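Local coordinates for uncharacterized ABC transporter solute-binding protein yclQ (Bacillus subtilis subsp. subtilis str. 168, PDB 3GFV) that binds iron-free and ferric petrobactin and the precursor 3,4-dihydroxybenzoic acid, serving the YclNOPQ ABC transporter in ferric-petrobactin uptake, at residues 33-38 and 95-100. Sequence-based numbering, arbitrary orientation.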
ATOM      1  N   ASN A  33      -8.761 -21.064   9.897  1.00 28.13           N
ATOM      2  CA  ASN A  33      -9.795 -21.110   8.867  1.00 31.43           C
ATOM      3  C   ASN A  33     -11.066 -20.390   9.310  1.00 31.65           C
ATOM      4  O   ASN A  33     -12.157 -20.990   9.323  1.00 32.18           O
ATOM      5  CB  ASN A  33     -10.121 -22.556   8.484  1.00 33.51           C
ATOM      6  CG  ASN A  33      -8.932 -23.280   7.871  1.00 41.52           C
ATOM      7  OD1 ASN A  33      -8.542 -24.360   8.324  1.00 46.61           O
ATOM      8  ND2 ASN A  33      -8.347 -22.681   6.841  1.00 40.80           N
ATOM      9  N   PRO A  34     -10.926 -19.116   9.702  1.00 28.47           N
ATOM     10  CA  PRO A  34     -12.126 -18.346  10.048  1.00 29.92           C
ATOM     11  C   PRO A  34     -12.997 -18.161   8.810  1.00 27.76           C
ATOM     12  O   PRO A  34     -12.500 -18.241   7.674  1.00 27.40           O
ATOM     13  CB  PRO A  34     -11.560 -17.011  10.548  1.00 27.98           C
ATOM     14  CG  PRO A  34     -10.250 -16.858   9.855  1.00 26.49           C
ATOM     15  CD  PRO A  34      -9.717 -18.268   9.626  1.00 24.42           C
ATOM     16  N   LYS A  35     -14.286 -17.932   9.034  1.00 29.26           N
ATOM     17  CA  LYS A  35     -15.282 -17.891   7.965  1.00 27.94           C
ATOM     18  C   LYS A  35     -15.965 -16.538   7.800  1.00 30.12           C
ATOM     19  O   LYS A  35     -16.658 -16.312   6.813  1.00 28.82           O
ATOM     20  CB  LYS A  35     -16.376 -18.935   8.257  1.00 28.79           C
ATOM     21  CG  LYS A  35     -15.846 -20.330   8.489  1.00 34.68           C
ATOM     22  CD  LYS A  35     -15.110 -20.832   7.259  1.00 41.82           C
ATOM     23  CE  LYS A  35     -14.714 -22.296   7.425  1.00 49.31           C
ATOM     24  NZ  LYS A  35     -13.659 -22.632   6.441  1.00 50.79           N
ATOM     25  N   LYS A  36     -15.794 -15.648   8.771  1.00 26.84           N
ATOM     26  CA  LYS A  36     -16.441 -14.339   8.729  1.00 25.50           C
ATOM     27  C   LYS A  36     -15.440 -13.246   9.102  1.00 25.54           C
ATOM     28  O   LYS A  36     -15.428 -12.724  10.229  1.00 27.06           O
ATOM     29  CB  LYS A  36     -17.648 -14.295   9.671  1.00 26.95           C
ATOM     30  CG  LYS A  36     -18.703 -15.348   9.347  1.00 37.68           C
ATOM     31  CD  LYS A  36     -20.107 -14.930   9.783  1.00 49.55           C
ATOM     32  CE  LYS A  36     -20.259 -14.897  11.292  1.00 60.85           C
ATOM     33  NZ  LYS A  36     -19.823 -16.159  11.940  1.00 67.33           N
ATOM     34  N   VAL A  37     -14.605 -12.886   8.141  1.00 22.31           N
ATOM     35  CA  VAL A  37     -13.516 -11.970   8.411  1.00 22.81           C
ATOM     36  C   VAL A  37     -13.870 -10.552   7.939  1.00 21.52           C
ATOM     37  O   VAL A  37     -14.313 -10.353   6.806  1.00 23.86           O
ATOM     38  CB  VAL A  37     -12.217 -12.476   7.726  1.00 23.96           C
ATOM     39  CG1 VAL A  37     -11.029 -11.577   8.095  1.00 23.43           C
ATOM     40  CG2 VAL A  37     -11.932 -13.915   8.139  1.00 22.45           C
ATOM     41  N   VAL A  38     -13.710  -9.574   8.837  1.00 20.99           N
ATOM     42  CA  VAL A  38     -13.916  -8.176   8.502  1.00 20.59           C
ATOM     43  C   VAL A  38     -12.537  -7.567   8.290  1.00 18.15           C
ATOM     44  O   VAL A  38     -11.659  -7.713   9.134  1.00 22.31           O
ATOM     45  CB  VAL A  38     -14.677  -7.432   9.645  1.00 21.72           C
ATOM     46  CG1 VAL A  38     -14.670  -5.915   9.413  1.00 21.85           C
ATOM     47  CG2 VAL A  38     -16.089  -7.941   9.729  1.00 23.16           C
ATOM     48  N   ASP A  95     -21.043 -10.401  13.538  1.00 27.80           N
ATOM     49  CA  ASP A  95     -20.536 -11.480  14.382  1.00 29.25           C
ATOM     50  C   ASP A  95     -19.276 -12.100  13.776  1.00 28.72           C
ATOM     51  O   ASP A  95     -19.177 -13.330  13.592  1.00 27.14           O
ATOM     52  CB  ASP A  95     -21.603 -12.556  14.588  1.00 38.64           C
ATOM     53  CG  ASP A  95     -21.245 -13.519  15.706  1.00 51.46           C
ATOM     54  OD1 ASP A  95     -20.463 -13.124  16.602  1.00 50.93           O
ATOM     55  OD2 ASP A  95     -21.743 -14.666  15.686  1.00 58.11           O
ATOM     56  N   PRO A  96     -18.294 -11.255  13.460  1.00 24.32           N
ATOM     57  CA  PRO A  96     -17.112 -11.781  12.770  1.00 23.49           C
ATOM     58  C   PRO A  96     -16.253 -12.678  13.658  1.00 27.43           C
ATOM     59  O   PRO A  96     -16.298 -12.578  14.882  1.00 26.28           O
ATOM     60  CB  PRO A  96     -16.344 -10.516  12.396  1.00 22.67           C
ATOM     61  CG  PRO A  96     -16.740  -9.515  13.445  1.00 27.09           C
ATOM     62  CD  PRO A  96     -18.166  -9.826  13.811  1.00 27.48           C
ATOM     63  N   ASP A  97     -15.469 -13.565  13.052  1.00 26.45           N
ATOM     64  CA  ASP A  97     -14.600 -14.406  13.869  1.00 24.59           C
ATOM     65  C   ASP A  97     -13.142 -13.958  13.815  1.00 23.66           C
ATOM     66  O   ASP A  97     -12.303 -14.471  14.546  1.00 25.88           O
ATOM     67  CB  ASP A  97     -14.775 -15.909  13.549  1.00 31.50           C
ATOM     68  CG  ASP A  97     -14.707 -16.226  12.057  1.00 30.40           C
ATOM     69  OD1 ASP A  97     -14.304 -15.377  11.239  1.00 26.07           O
ATOM     70  OD2 ASP A  97     -15.040 -17.370  11.682  1.00 30.36           O
ATOM     71  N   LEU A  98     -12.869 -12.954  12.974  1.00 23.57           N
ATOM     72  CA  LEU A  98     -11.541 -12.340  12.895  1.00 21.18           C
ATOM     73  C   LEU A  98     -11.673 -10.925  12.318  1.00 21.89           C
ATOM     74  O   LEU A  98     -12.445 -10.706  11.381  1.00 23.75           O
ATOM     75  CB  LEU A  98     -10.606 -13.166  12.017  1.00 21.73           C
ATOM     76  CG  LEU A  98      -9.218 -12.563  11.739  1.00 26.30           C
ATOM     77  CD1 LEU A  98      -8.372 -12.455  12.997  1.00 23.94           C
ATOM     78  CD2 LEU A  98      -8.470 -13.372  10.669  1.00 23.64           C
ATOM     79  N   ILE A  99     -10.937  -9.967  12.876  1.00 19.42           N
ATOM     80  CA  ILE A  99     -10.894  -8.623  12.284  1.00 20.63           C
ATOM     81  C   ILE A  99      -9.441  -8.293  11.967  1.00 20.91           C
ATOM     82  O   ILE A  99      -8.549  -8.541  12.786  1.00 21.48           O
ATOM     83  CB  ILE A  99     -11.491  -7.551  13.221  1.00 22.17           C
ATOM     84  CG1 ILE A  99     -12.923  -7.946  13.639  1.00 22.43           C
ATOM     85  CG2 ILE A  99     -11.500  -6.191  12.517  1.00 23.33           C
ATOM     86  CD1 ILE A  99     -13.485  -7.071  14.796  1.00 21.90           C
ATOM     87  N   ILE A 100      -9.208  -7.764  10.771  1.00 21.79           N
ATOM     88  CA  ILE A 100      -7.864  -7.386  10.349  1.00 22.23           C
ATOM     89  C   ILE A 100      -7.828  -5.875  10.180  1.00 23.38           C
ATOM     90  O   ILE A 100      -8.639  -5.305   9.431  1.00 21.11           O
ATOM     91  CB  ILE A 100      -7.482  -8.035   9.013  1.00 20.80           C
ATOM     92  CG1 ILE A 100      -7.405  -9.561   9.156  1.00 18.78           C
ATOM     93  CG2 ILE A 100      -6.168  -7.405   8.451  1.00 20.69           C
ATOM     94  CD1 ILE A 100      -7.169 -10.280   7.819  1.00 20.54           C
TER
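Asp97 grips the turn before strand 37-39 through two consecutive backbone amides. Lys35 N donates to the syn lone pair of Asp97 OD2 at 2.8 Å, almost straight at 175°, while Lys36 N reaches Asp97 OD1 at 2.9 Å from the syn side, 35° out of the carboxylate plane. Aspartate suits the place because its short side chain, with CG between the backbone N and the carbonyl carbon (chi1 50°), turns the carboxylate toward the amides of Lys35 and Lys36. Its own amide returns a bond to Lys36 O, 2.9 Å from Asp97 N, so the two segments are tied in both directions. From there the pairing becomes a regular parallel ladder: Val38 N donates to Leu98 O (3.1 Å), and Ile100 N to Val38 O (2.9 Å).

On one face Val37 CG1 touches both Leu98 CD2 and Ile100 CD1, with Pro34 CG also against that leucine methyl; on the other, Val38 CG2 rests on Pro96 CB at 3.7 Å. Beta-branched valine and isoleucine favour the extended backbone, leucine adds apolar reach, and proline, lacking an N-H, fits the lead-in to each strand. Farther out, backbone hydrogen bonds join Val37 to Ile56 and Ala58, and Ile99 to Pro117 and Ile119, placing both strands inside the five-stranded parallel sheet of one lobe of this periplasmic-binding fold. The two N-H groups would probably favour the ionised carboxylate, and their hydrogen bonds tie the turn to the start of strand 98-101.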